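Local structure of second substrate binding domain of putative amino acid ABC transporter (4OEN) at residues Thr26-Glu31 / Lys216-Tyr221; Ser85-Asn90 / Gly183-Ala188; Leu93-Ser98 / Ile153-Asp158; Ala102-Leu107 / Thr175-Thr180. The protein probably binds an extracellular amino acid and passes it to the membrane part of an ABC importer in Streptococcus pneumoniae. All blocks are in the same frame, centred on the assembly; numbering follows the deposited sequence.

Contact 1 of 4, residues Thr26-Glu31 / Lys216-Tyr221; sequences TGIDME and KILDKY
The phenol oxygen of Tyr221 reaches across to 26-31 and gathers three polar groups. It donates to Glu31 OE2 in a short bond, Tyr221 OH to Glu31 OE2 2.5 Å, arriving on the anti side of the carboxylate and 22° out of its plane. It also accepts the amide of Gly27, the N-cap residue of helix 28-40, through a rather bent bond of 3.1 Å from Gly27 N to Tyr221 OH. Thr26 OG1 stands 2.8 Å from Tyr221 OH, near the ring plane. The salt bridge uses the same carboxylate oxygen from its syn side, with Lys220 NZ 2.8 Å from Glu31 OE2, so one oxygen takes both a phenol and an ammonium; the lysine's charge probably helps to keep the glutamate ionised. These groups join the first helix of the N-terminal lobe to helix 213-222 at the chain's end, as expected of a type II periplasmic binding fold, whose two termini meet in one lobe. Apolar contacts accompany these bonds. Ile28 CG1 lies 3.7 Å from Tyr221 CD2, and Ile28 CG2 4.1 Å from Leu218 CD2. Glu31 CB leans on Ile217 CG2 at 3.9 Å. One face of the Tyr221 ring receives Ile28 N; the opposite face receives CG of Lys220, whose fully extended chain, its CG swung opposite the backbone N (chi1 172°), carries the ammonium to Glu31.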
loop_
_atom_site.group_PDB
_atom_site.type_symbol
_atom_site.label_atom_id
_atom_site.label_comp_id
_atom_site.label_asym_id
_atom_site.label_seq_id
_atom_site.Cartn_x
_atom_site.Cartn_y
_atom_site.Cartn_z
ATOM N N THR A 26 5.542 -13.210 -2.280
ATOM C CA THR A 26 5.463 -12.492 -3.539
ATOM C C THR A 26 4.884 -11.117 -3.227
ATOM O O THR A 26 4.784 -10.744 -2.060
ATOM C CB THR A 26 4.608 -13.257 -4.584
ATOM O OG1 THR A 26 4.710 -12.617 -5.861
ATOM C CG2 THR A 26 3.144 -13.301 -4.163
ATOM N N GLY A 27 4.528 -10.347 -4.254
ATOM C CA GLY A 27 3.932 -9.041 -4.025
ATOM C C GLY A 27 4.730 -7.949 -4.708
ATOM O O GLY A 27 5.838 -8.191 -5.147
ATOM N N ILE A 28 4.169 -6.745 -4.782
ATOM C CA ILE A 28 4.856 -5.616 -5.404
ATOM C C ILE A 28 6.284 -5.427 -4.885
ATOM O O ILE A 28 7.232 -5.258 -5.658
ATOM C CB ILE A 28 4.065 -4.318 -5.157
ATOM C CG1 ILE A 28 2.683 -4.423 -5.798
ATOM C CG2 ILE A 28 4.856 -3.100 -5.619
ATOM C CD1 ILE A 28 1.773 -3.230 -5.472
ATOM N N ASP A 29 6.432 -5.459 -3.567
ATOM C CA ASP A 29 7.733 -5.203 -2.947
ATOM C C ASP A 29 8.753 -6.261 -3.262
ATOM O O ASP A 29 9.930 -5.951 -3.468
ATOM C CB ASP A 29 7.608 -5.117 -1.439
ATOM C CG ASP A 29 6.972 -3.848 -0.984
ATOM O OD1 ASP A 29 6.716 -2.960 -1.834
ATOM O OD2 ASP A 29 6.749 -3.758 0.236
ATOM N N MET A 30 8.299 -7.511 -3.271
ATOM C CA MET A 30 9.195 -8.639 -3.514
ATOM C C MET A 30 9.693 -8.582 -4.937
ATOM O O MET A 30 10.891 -8.719 -5.192
ATOM C CB MET A 30 8.490 -9.961 -3.231
ATOM C CG MET A 30 8.099 -10.125 -1.744
ATOM S SD MET A 30 9.492 -10.122 -0.567
ATOM C CE MET A 30 9.598 -8.395 -0.083
ATOM N N GLU A 31 8.776 -8.347 -5.872
ATOM C CA GLU A 31 9.180 -8.271 -7.265
ATOM C C GLU A 31 10.065 -7.061 -7.529
ATOM O O GLU A 31 11.027 -7.149 -8.286
ATOM C CB GLU A 31 7.956 -8.248 -8.180
ATOM C CG GLU A 31 7.207 -9.563 -8.166
ATOM C CD GLU A 31 6.295 -9.754 -9.367
ATOM O OE1 GLU A 31 6.667 -9.364 -10.498
ATOM O OE2 GLU A 31 5.202 -10.306 -9.171
ATOM N N LYS A 216 4.672 -2.760 -15.292
ATOM C CA LYS A 216 4.211 -4.135 -15.429
ATOM C C LYS A 216 4.039 -4.817 -14.058
ATOM O O LYS A 216 3.105 -5.596 -13.855
ATOM C CB LYS A 216 5.176 -4.943 -16.299
ATOM C CG LYS A 216 5.095 -4.601 -17.781
ATOM C CD LYS A 216 6.008 -5.512 -18.578
ATOM C CE LYS A 216 6.074 -5.100 -20.036
ATOM N NZ LYS A 216 7.078 -5.923 -20.755
ATOM N N ILE A 217 4.943 -4.532 -13.129
ATOM C CA ILE A 217 4.830 -5.089 -11.776
ATOM C C ILE A 217 3.585 -4.534 -11.107
ATOM O O ILE A 217 2.797 -5.284 -10.528
ATOM C CB ILE A 217 6.067 -4.760 -10.926
ATOM C CG1 ILE A 217 7.301 -5.437 -11.516
ATOM C CG2 ILE A 217 5.838 -5.173 -9.467
ATOM C CD1 ILE A 217 8.602 -5.059 -10.804
ATOM N N LEU A 218 3.410 -3.222 -11.172
ATOM C CA LEU A 218 2.217 -2.608 -10.589
ATOM C C LEU A 218 0.946 -3.191 -11.191
ATOM O O LEU A 218 0.009 -3.541 -10.462
ATOM C CB LEU A 218 2.230 -1.093 -10.787
ATOM C CG LEU A 218 3.279 -0.347 -9.973
ATOM C CD1 LEU A 218 3.135 1.146 -10.175
ATOM C CD2 LEU A 218 3.150 -0.713 -8.501
ATOM N N ASP A 219 0.915 -3.303 -12.516
ATOM C CA ASP A 219 -0.286 -3.764 -13.204
ATOM C C ASP A 219 -0.693 -5.182 -12.800
ATOM O O ASP A 219 -1.879 -5.525 -12.785
ATOM C CB ASP A 219 -0.091 -3.701 -14.719
ATOM C CG ASP A 219 -0.047 -2.285 -15.245
ATOM O OD1 ASP A 219 -0.460 -1.357 -14.511
ATOM O OD2 ASP A 219 0.381 -2.104 -16.409
ATOM N N LYS A 220 0.295 -6.009 -12.479
ATOM C CA LYS A 220 0.032 -7.393 -12.129
ATOM C C LYS A 220 -0.850 -7.466 -10.886
ATOM O O LYS A 220 -1.771 -8.287 -10.803
ATOM C CB LYS A 220 1.345 -8.148 -11.892
ATOM C CG LYS A 220 1.162 -9.550 -11.339
ATOM C CD LYS A 220 2.503 -10.246 -11.159
ATOM C CE LYS A 220 2.316 -11.651 -10.616
ATOM N NZ LYS A 220 3.622 -12.332 -10.402
ATOM N N TYR A 221 -0.567 -6.582 -9.933
ATOM C CA TYR A 221 -1.257 -6.600 -8.647
ATOM C C TYR A 221 -2.454 -5.664 -8.581
ATOM O O TYR A 221 -3.422 -5.926 -7.864
ATOM C CB TYR A 221 -0.251 -6.252 -7.553
ATOM C CG TYR A 221 0.788 -7.320 -7.463
ATOM C CD1 TYR A 221 0.535 -8.481 -6.731
ATOM C CD2 TYR A 221 2.019 -7.189 -8.097
ATOM C CE1 TYR A 221 1.466 -9.493 -6.659
ATOM C CE2 TYR A 221 2.970 -8.201 -8.018
ATOM C CZ TYR A 221 2.686 -9.347 -7.293
ATOM O OH TYR A 221 3.602 -10.385 -7.198
#

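Contact 2 of 4, residues Ser85-Asn90 / Gly183-Ala188; sequences SYYTAN and GETAFA
Two crossover strands of a type II binding protein, holding Thr88 and Ala89 on one side and Glu184 and Gly183 on the other, run antiparallel between its lobes, in the region where the hinge of this fold lies. Ala89 and Gly183 form a hydrogen-bonded pair, Ala89 N to Gly183 O 2.8 Å. Next to it, Thr88 and Glu184 form a non-hydrogen-bonded pair, and their side chains lie alongside each other on the same face. There Glu184 OE1 is gripped by two hydroxyls: Thr88 OG1 at 2.9 Å on the syn lone pair, and Ser85 OG at 2.8 Å from the anti side, 20° out of the carboxylate plane. The glutamate chain bends at chi2 (-65°), which brings its carboxylate back over the neighbouring strand. Ser85 OG also takes the amide of Tyr87, closing an ST turn. On the other face, Thr185 OG1 donates to Tyr87 O at 2.8 Å from above the carbonyl plane; the bond from Thr185 N to the same oxygen is weak, and the regular pairing is already loose at these two residues. Tyr86 N then meets Thr185 O at 2.9 Å, nearly in line with the C=O. Thr185 O lies over one face of the Tyr86 ring, Thr185 CG2 is 3.6 Å from Tyr86 OH, and a water links that hydroxyl to Ala186 O. Tyr86 also rests on Phe201 and Leu205 of helix 195-210, Tyr87 on Glu160 and Pro161 of helix 160-168, and Ala186 on Phe82 of strand 80-82.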
loop_
_atom_site.group_PDB
_atom_site.type_symbol
_atom_site.label_atom_id
_atom_site.label_comp_id
_atom_site.label_asym_id
_atom_site.label_seq_id
_atom_site.Cartn_x
_atom_site.Cartn_y
_atom_site.Cartn_z
ATOM N N SER A 85 10.004 7.674 -3.323
ATOM C CA SER A 85 8.746 6.955 -3.255
ATOM C C SER A 85 8.552 6.073 -4.474
ATOM O O SER A 85 8.775 6.522 -5.604
ATOM C CB SER A 85 7.575 7.934 -3.145
ATOM O OG SER A 85 6.341 7.227 -3.092
ATOM N N TYR A 86 8.105 4.836 -4.264
ATOM C CA TYR A 86 7.738 3.993 -5.394
ATOM C C TYR A 86 6.230 3.817 -5.502
ATOM O O TYR A 86 5.747 3.156 -6.419
ATOM C CB TYR A 86 8.422 2.619 -5.323
ATOM C CG TYR A 86 8.080 1.744 -4.137
ATOM C CD1 TYR A 86 6.973 0.902 -4.155
ATOM C CD2 TYR A 86 8.889 1.728 -3.018
ATOM C CE1 TYR A 86 6.675 0.092 -3.056
ATOM C CE2 TYR A 86 8.595 0.915 -1.913
ATOM C CZ TYR A 86 7.490 0.098 -1.953
ATOM O OH TYR A 86 7.184 -0.713 -0.873
ATOM N N TYR A 87 5.483 4.422 -4.586
ATOM C CA TYR A 87 4.029 4.295 -4.619
ATOM C C TYR A 87 3.383 5.351 -3.749
ATOM O O TYR A 87 3.693 5.450 -2.557
ATOM C CB TYR A 87 3.592 2.903 -4.150
ATOM C CG TYR A 87 2.113 2.667 -4.328
ATOM C CD1 TYR A 87 1.575 2.467 -5.598
ATOM C CD2 TYR A 87 1.252 2.654 -3.237
ATOM C CE1 TYR A 87 0.223 2.257 -5.769
ATOM C CE2 TYR A 87 -0.109 2.436 -3.402
ATOM C CZ TYR A 87 -0.611 2.238 -4.670
ATOM O OH TYR A 87 -1.958 2.030 -4.866
ATOM N N THR A 88 2.490 6.136 -4.343
ATOM C CA THR A 88 1.708 7.102 -3.585
ATOM C C THR A 88 0.450 6.433 -3.097
ATOM O O THR A 88 -0.371 5.990 -3.905
ATOM C CB THR A 88 1.336 8.329 -4.418
ATOM O OG1 THR A 88 2.534 8.977 -4.858
ATOM C CG2 THR A 88 0.496 9.309 -3.578
ATOM N N ALA A 89 0.315 6.370 -1.776
ATOM C CA ALA A 89 -0.804 5.691 -1.140
ATOM C C ALA A 89 -1.980 6.642 -1.025
ATOM O O ALA A 89 -1.835 7.757 -0.540
ATOM C CB ALA A 89 -0.408 5.177 0.227
ATOM N N ASN A 90 -3.131 6.192 -1.506
ATOM C CA ASN A 90 -4.349 6.984 -1.462
ATOM C C ASN A 90 -5.414 6.299 -0.644
ATOM O O ASN A 90 -5.391 5.082 -0.486
ATOM C CB ASN A 90 -4.928 7.211 -2.865
ATOM C CG ASN A 90 -3.982 7.935 -3.798
ATOM O OD1 ASN A 90 -3.388 8.942 -3.445
ATOM N ND2 ASN A 90 -3.865 7.432 -5.016
ATOM N N GLY A 183 -0.103 9.404 1.714
ATOM C CA GLY A 183 1.315 9.269 1.991
ATOM C C GLY A 183 2.125 8.648 0.877
ATOM O O GLY A 183 1.596 8.323 -0.182
ATOM N N GLU A 184 3.416 8.486 1.134
ATOM C CA GLU A 184 4.321 7.870 0.184
ATOM C C GLU A 184 4.871 6.583 0.756
ATOM O O GLU A 184 4.927 6.389 1.977
ATOM C CB GLU A 184 5.475 8.815 -0.162
ATOM C CG GLU A 184 5.042 10.194 -0.637
ATOM C CD GLU A 184 4.289 10.157 -1.953
ATOM O OE1 GLU A 184 4.385 9.144 -2.684
ATOM O OE2 GLU A 184 3.607 11.153 -2.261
ATOM N N THR A 185 5.293 5.708 -0.143
ATOM C CA THR A 185 5.760 4.389 0.225
ATOM C C THR A 185 7.189 4.259 -0.269
ATOM O O THR A 185 7.465 4.570 -1.420
ATOM C CB THR A 185 4.885 3.290 -0.408
ATOM O OG1 THR A 185 3.506 3.680 -0.346
ATOM C CG2 THR A 185 5.079 1.968 0.300
ATOM N N ALA A 186 8.102 3.802 0.587
ATOM C CA ALA A 186 9.499 3.745 0.169
ATOM C C ALA A 186 10.276 2.628 0.835
ATOM O O ALA A 186 9.839 2.046 1.819
ATOM C CB ALA A 186 10.191 5.084 0.445
ATOM N N PHE A 187 11.441 2.345 0.260
ATOM C CA PHE A 187 12.455 1.458 0.822
ATOM C C PHE A 187 13.265 2.250 1.846
ATOM O O PHE A 187 13.369 3.471 1.726
ATOM C CB PHE A 187 13.321 0.944 -0.353
ATOM C CG PHE A 187 14.548 0.180 0.042
ATOM C CD1 PHE A 187 14.476 -1.172 0.361
ATOM C CD2 PHE A 187 15.791 0.800 0.030
ATOM C CE1 PHE A 187 15.629 -1.892 0.704
ATOM C CE2 PHE A 187 16.940 0.093 0.367
ATOM C CZ PHE A 187 16.859 -1.253 0.713
ATOM N N ALA A 188 13.810 1.577 2.861
ATOM C CA ALA A 188 14.550 2.307 3.896
ATOM C C ALA A 188 15.785 1.568 4.355
ATOM O O ALA A 188 15.827 0.339 4.343
ATOM C CB ALA A 188 13.648 2.595 5.111
HETATM O O HOH W 1 8.400 -0.292 1.662
#

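Contact 3 of 4, residues Leu93-Ser98 / Ile153-Asp158; sequences LGVKES and IDAVMD
Val156 O accepts the shortest polar bond of this contact, 2.8 Å from Gly94 N, and a CA-H...O contact of 3.3 Å from Leu93 CA joins it. The return bond, Val156 N to Gly94 O at 2.9 Å, is almost straight (169°) and lies in the carbonyl plane. Gly94 and Val156 thus make a well-formed antiparallel hydrogen-bonded pair, and Val156 CG2 packs 3.9 Å from Gly94 CA. Strand 87-96 is here the antiparallel member of the second lobe's sheet, set between 155-159 and 173-174, with 111-115 and 134-138 beyond; this order is that of a type II binding-protein lobe. On the opposite face Leu93 CG lies trans to its backbone N (chi1 -163°), laying CD1 3.9 Å from Ala155 CB. Val95 CG1 meets the same methyl, Ala155 CB, at 3.6 Å, so two branched side chains share this methyl. Further along, the strands separate and a water spans them, accepting from Lys96 N and donating to Asp154 O. Asp154 itself turns its carboxylate to Thr111 N, while Val156 faces Met144 and Tyr145 of helix 141-150.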
loop_
_atom_site.group_PDB
_atom_site.type_symbol
_atom_site.label_atom_id
_atom_site.label_comp_id
_atom_site.label_asym_id
_atom_site.label_seq_id
_atom_site.Cartn_x
_atom_site.Cartn_y
_atom_site.Cartn_z
ATOM N N LEU A 93 -12.785 5.837 -2.602
ATOM C CA LEU A 93 -14.136 5.317 -2.445
ATOM C C LEU A 93 -14.332 4.009 -3.223
ATOM O O LEU A 93 -13.885 3.879 -4.368
ATOM C CB LEU A 93 -15.166 6.353 -2.930
ATOM C CG LEU A 93 -16.598 6.094 -2.455
ATOM C CD1 LEU A 93 -16.796 6.597 -1.028
ATOM C CD2 LEU A 93 -17.613 6.726 -3.416
ATOM N N GLY A 94 -15.031 3.055 -2.617
ATOM C CA GLY A 94 -15.390 1.811 -3.296
ATOM C C GLY A 94 -16.896 1.631 -3.308
ATOM O O GLY A 94 -17.549 1.920 -2.307
ATOM N N VAL A 95 -17.453 1.197 -4.441
ATOM C CA VAL A 95 -18.871 0.849 -4.543
ATOM C C VAL A 95 -19.065 -0.428 -5.365
ATOM O O VAL A 95 -18.154 -0.869 -6.073
ATOM C CB VAL A 95 -19.705 2.000 -5.184
ATOM C CG1 VAL A 95 -19.667 3.251 -4.320
ATOM C CG2 VAL A 95 -19.220 2.305 -6.610
ATOM N N LYS A 96 -20.242 -1.041 -5.268
ATOM C CA LYS A 96 -20.566 -2.164 -6.141
ATOM C C LYS A 96 -20.623 -1.732 -7.601
ATOM O O LYS A 96 -20.881 -0.565 -7.908
ATOM C CB LYS A 96 -21.887 -2.804 -5.730
ATOM C CG LYS A 96 -21.874 -3.291 -4.292
ATOM C CD LYS A 96 -23.189 -3.969 -3.930
ATOM C CE LYS A 96 -23.379 -5.266 -4.695
ATOM N NZ LYS A 96 -24.667 -5.925 -4.337
ATOM N N GLU A 97 -20.421 -2.682 -8.477
ATOM C CA GLU A 97 -20.436 -2.429 -9.886
ATOM C C GLU A 97 -21.651 -1.690 -10.356
ATOM O O GLU A 97 -21.585 -0.898 -11.229
ATOM C CB GLU A 97 -20.404 -3.760 -10.601
ATOM C CG GLU A 97 -19.078 -4.419 -10.401
ATOM C CD GLU A 97 -18.103 -4.015 -11.460
ATOM O OE1 GLU A 97 -18.251 -2.943 -12.017
ATOM O OE2 GLU A 97 -17.204 -4.799 -11.751
ATOM N N SER A 98 -22.757 -2.026 -9.724
ATOM C CA SER A 98 -24.075 -1.541 -10.079
ATOM C C SER A 98 -24.363 -0.110 -9.620
ATOM O O SER A 98 -25.360 0.487 -10.030
ATOM C CB SER A 98 -25.127 -2.479 -9.478
ATOM O OG SER A 98 -24.863 -2.672 -8.087
ATOM N N ILE A 153 -24.884 -0.482 3.471
ATOM C CA ILE A 153 -24.217 0.791 3.218
ATOM C C ILE A 153 -24.115 0.985 1.703
ATOM O O ILE A 153 -24.209 0.024 0.938
ATOM C CB ILE A 153 -22.831 0.857 3.870
ATOM C CG1 ILE A 153 -21.984 -0.337 3.441
ATOM C CG2 ILE A 153 -22.979 0.859 5.399
ATOM C CD1 ILE A 153 -20.549 -0.309 3.920
ATOM N N ASP A 154 -23.918 2.228 1.283
ATOM C CA ASP A 154 -23.903 2.581 -0.134
ATOM C C ASP A 154 -22.510 2.607 -0.753
ATOM O O ASP A 154 -22.356 2.560 -1.974
ATOM C CB ASP A 154 -24.572 3.938 -0.303
ATOM C CG ASP A 154 -26.007 3.920 0.169
ATOM O OD1 ASP A 154 -26.833 3.280 -0.518
ATOM O OD2 ASP A 154 -26.314 4.531 1.216
ATOM N N ALA A 155 -21.496 2.695 0.093
ATOM C CA ALA A 155 -20.119 2.853 -0.350
ATOM C C ALA A 155 -19.205 2.544 0.811
ATOM O O ALA A 155 -19.664 2.476 1.968
ATOM C CB ALA A 155 -19.860 4.269 -0.861
ATOM N N VAL A 156 -17.931 2.327 0.493
ATOM C CA VAL A 156 -16.887 2.256 1.508
ATOM C C VAL A 156 -15.776 3.225 1.150
ATOM O O VAL A 156 -15.646 3.653 -0.001
ATOM C CB VAL A 156 -16.261 0.848 1.632
ATOM C CG1 VAL A 156 -17.321 -0.196 1.920
ATOM C CG2 VAL A 156 -15.485 0.492 0.348
ATOM N N MET A 157 -14.986 3.588 2.145
ATOM C CA MET A 157 -13.730 4.301 1.927
ATOM C C MET A 157 -12.606 3.405 2.448
ATOM O O MET A 157 -12.676 2.968 3.590
ATOM C CB MET A 157 -13.732 5.649 2.656
ATOM C CG MET A 157 -12.748 6.664 2.116
ATOM S SD MET A 157 -13.437 7.544 0.706
ATOM C CE MET A 157 -11.998 8.422 0.085
ATOM N N ASP A 158 -11.587 3.139 1.634
ATOM C CA ASP A 158 -10.519 2.212 2.043
ATOM C C ASP A 158 -9.202 2.578 1.380
ATOM O O ASP A 158 -9.143 3.458 0.530
ATOM C CB ASP A 158 -10.911 0.772 1.670
ATOM C CG ASP A 158 -10.272 -0.307 2.558
ATOM O OD1 ASP A 158 -9.342 -0.060 3.377
ATOM O OD2 ASP A 158 -10.719 -1.464 2.411
HETATM O O HOH W 2 -22.452 0.046 -3.598
#

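Contact 4 of 4, residues Ala102-Leu107 / Thr175-Thr180; sequences ASYEDL and TPISGT
Ile177 packs its side chain against the backbone of Ser103 and the ring of Tyr104, and this is the tight half of the contact. Its CD1 comes 3.5 Å from Ser103 C and sits over one face of the Tyr104 ring, 4.1 Å from the centroid and 22° off the normal, a CH-pi contact displaced toward the rim. The second branch follows the ring outward, with Ile177 CG2 4.0 Å from Tyr104 CZ. CG1 stands opposite the carbonyl carbon (chi1 -50°), which lets CD1 and CG2 touch the same ring at two places. No direct hydrogen bond joins the segments; the looser side is bridged by water. One water donates to Ala102 O and also to Pro176 O. Beside it Ala102 CA packs slackly on Pro176 CB at 4.1 Å. At the far end Tyr104 OH meets two more waters: one, 2.8 Å from Tyr104 OH, donates to Ile177 O, while the other, 2.7 Å from Tyr104 OH, lies in the plane of the ring and links the hydroxyl to Ser178 O and Thr180 OG1. The turn that presents Tyr104 is braced internally: Ser103 OG accepts from Asp106 N in an ST motif, and Asp106 OD2 takes Ala102 N on its anti lone pair. The loop of Ala102 to Tyr104, just ahead of a 3-10 turn and strand 111-115, packs on the loop leading to strand 180-190. Both rest against strand 87-96, where Leu93 meets Leu107 and Ile177 and Val95 meets Pro176, while Tyr131 touches the Tyr104 ring.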
loop_
_atom_site.group_PDB
_atom_site.type_symbol
_atom_site.label_atom_id
_atom_site.label_comp_id
_atom_site.label_asym_id
_atom_site.label_seq_id
_atom_site.Cartn_x
_atom_site.Cartn_y
_atom_site.Cartn_z
ATOM N N ALA A 102 -20.952 8.581 -8.455
ATOM C CA ALA A 102 -19.869 9.016 -9.336
ATOM C C ALA A 102 -19.165 10.291 -8.856
ATOM O O ALA A 102 -18.310 10.840 -9.561
ATOM C CB ALA A 102 -20.404 9.222 -10.743
ATOM N N SER A 103 -19.521 10.751 -7.660
ATOM C CA SER A 103 -18.896 11.919 -7.049
ATOM C C SER A 103 -19.189 11.909 -5.556
ATOM O O SER A 103 -20.089 11.216 -5.111
ATOM C CB SER A 103 -19.404 13.215 -7.667
ATOM O OG SER A 103 -20.757 13.454 -7.320
ATOM N N TYR A 104 -18.440 12.687 -4.786
ATOM C CA TYR A 104 -18.718 12.755 -3.352
ATOM C C TYR A 104 -20.065 13.437 -3.112
ATOM O O TYR A 104 -20.758 13.130 -2.152
ATOM C CB TYR A 104 -17.605 13.495 -2.608
ATOM C CG TYR A 104 -16.308 12.729 -2.534
ATOM C CD1 TYR A 104 -16.272 11.408 -2.102
ATOM C CD2 TYR A 104 -15.116 13.320 -2.924
ATOM C CE1 TYR A 104 -15.064 10.704 -2.034
ATOM C CE2 TYR A 104 -13.924 12.624 -2.873
ATOM C CZ TYR A 104 -13.901 11.333 -2.430
ATOM O OH TYR A 104 -12.695 10.683 -2.394
ATOM N N GLU A 105 -20.420 14.367 -3.986
ATOM C CA GLU A 105 -21.722 15.030 -3.920
ATOM C C GLU A 105 -22.866 14.020 -4.028
ATOM O O GLU A 105 -23.927 14.205 -3.426
ATOM C CB GLU A 105 -21.850 16.083 -5.029
ATOM C CG GLU A 105 -21.033 17.355 -4.800
ATOM C CD GLU A 105 -19.571 17.222 -5.209
ATOM O OE1 GLU A 105 -19.177 16.157 -5.736
ATOM O OE2 GLU A 105 -18.811 18.195 -4.997
ATOM N N ASP A 106 -22.651 12.942 -4.787
ATOM C CA ASP A 106 -23.679 11.905 -4.934
ATOM C C ASP A 106 -23.953 11.165 -3.623
ATOM O O ASP A 106 -24.961 10.463 -3.498
ATOM C CB ASP A 106 -23.279 10.892 -6.007
ATOM C CG ASP A 106 -23.411 11.442 -7.417
ATOM O OD1 ASP A 106 -24.085 12.480 -7.602
ATOM O OD2 ASP A 106 -22.855 10.818 -8.352
ATOM N N LEU A 107 -23.056 11.327 -2.659
ATOM C CA LEU A 107 -23.179 10.640 -1.386
ATOM C C LEU A 107 -24.099 11.360 -0.416
ATOM O O LEU A 107 -24.303 10.878 0.696
ATOM C CB LEU A 107 -21.800 10.467 -0.731
ATOM C CG LEU A 107 -20.853 9.524 -1.470
ATOM C CD1 LEU A 107 -19.480 9.613 -0.817
ATOM C CD2 LEU A 107 -21.421 8.114 -1.389
ATOM N N THR A 175 -14.191 1.939 -8.494
ATOM C CA THR A 175 -13.663 3.138 -7.863
ATOM C C THR A 175 -13.942 4.319 -8.783
ATOM O O THR A 175 -13.118 4.673 -9.633
ATOM C CB THR A 175 -12.161 3.012 -7.583
ATOM O OG1 THR A 175 -11.494 2.605 -8.783
ATOM C CG2 THR A 175 -11.903 1.961 -6.498
ATOM N N PRO A 176 -15.125 4.923 -8.631
ATOM C CA PRO A 176 -15.579 5.953 -9.572
ATOM C C PRO A 176 -14.948 7.337 -9.361
ATOM O O PRO A 176 -15.123 8.221 -10.229
ATOM C CB PRO A 176 -17.082 6.002 -9.313
ATOM C CG PRO A 176 -17.224 5.612 -7.875
ATOM C CD PRO A 176 -16.164 4.572 -7.645
ATOM N N ILE A 177 -14.249 7.521 -8.239
ATOM C CA ILE A 177 -13.620 8.803 -7.910
ATOM C C ILE A 177 -12.131 8.639 -7.632
ATOM O O ILE A 177 -11.736 7.738 -6.880
ATOM C CB ILE A 177 -14.285 9.447 -6.680
ATOM C CG1 ILE A 177 -15.809 9.482 -6.843
ATOM C CG2 ILE A 177 -13.734 10.855 -6.447
ATOM C CD1 ILE A 177 -16.545 9.676 -5.512
ATOM N N SER A 178 -11.297 9.499 -8.220
ATOM C CA SER A 178 -9.862 9.419 -7.957
ATOM C C SER A 178 -9.587 9.517 -6.460
ATOM O O SER A 178 -10.309 10.192 -5.728
ATOM C CB SER A 178 -9.095 10.516 -8.698
ATOM O OG SER A 178 -9.357 11.786 -8.135
ATOM N N GLY A 179 -8.540 8.827 -6.029
ATOM C CA GLY A 179 -8.174 8.768 -4.626
ATOM C C GLY A 179 -7.561 10.052 -4.123
ATOM O O GLY A 179 -7.161 10.926 -4.914
ATOM N N THR A 180 -7.509 10.171 -2.799
ATOM C CA THR A 180 -6.877 11.295 -2.119
ATOM C C THR A 180 -5.614 10.787 -1.444
ATOM O O THR A 180 -5.657 9.811 -0.680
ATOM C CB THR A 180 -7.808 11.937 -1.066
ATOM O OG1 THR A 180 -8.879 12.620 -1.731
ATOM C CG2 THR A 180 -7.060 12.937 -0.216
HETATM O O HOH W 3 -15.723 10.791 -10.779
HETATM O O HOH W 4 -12.150 8.371 -3.890
HETATM O O HOH W 5 -10.566 11.841 -3.496
#

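How the contacts relate
The four contacts follow the two-lobed plan of the fold. Contact 1 ties the first helix of the N-terminal lobe to helix 213-222, and encloses the other three along the chain. The centres of contacts 1 and 2 are about 14 Å apart. Contact 2 lies where strands 87-96 and 180-190 pass between the lobes; Asp29 and Tyr86 link it to contact 1 by a weak hydrogen bond. Strand 87-96 continues into contact 3, whose centre is about 24 Å from that of contact 2. Contacts 3 and 4 interleave in sequence, their centres about 9 Å apart, and touch through Met157 and Tyr104. Both belong to the second lobe, contact 4 at its surface.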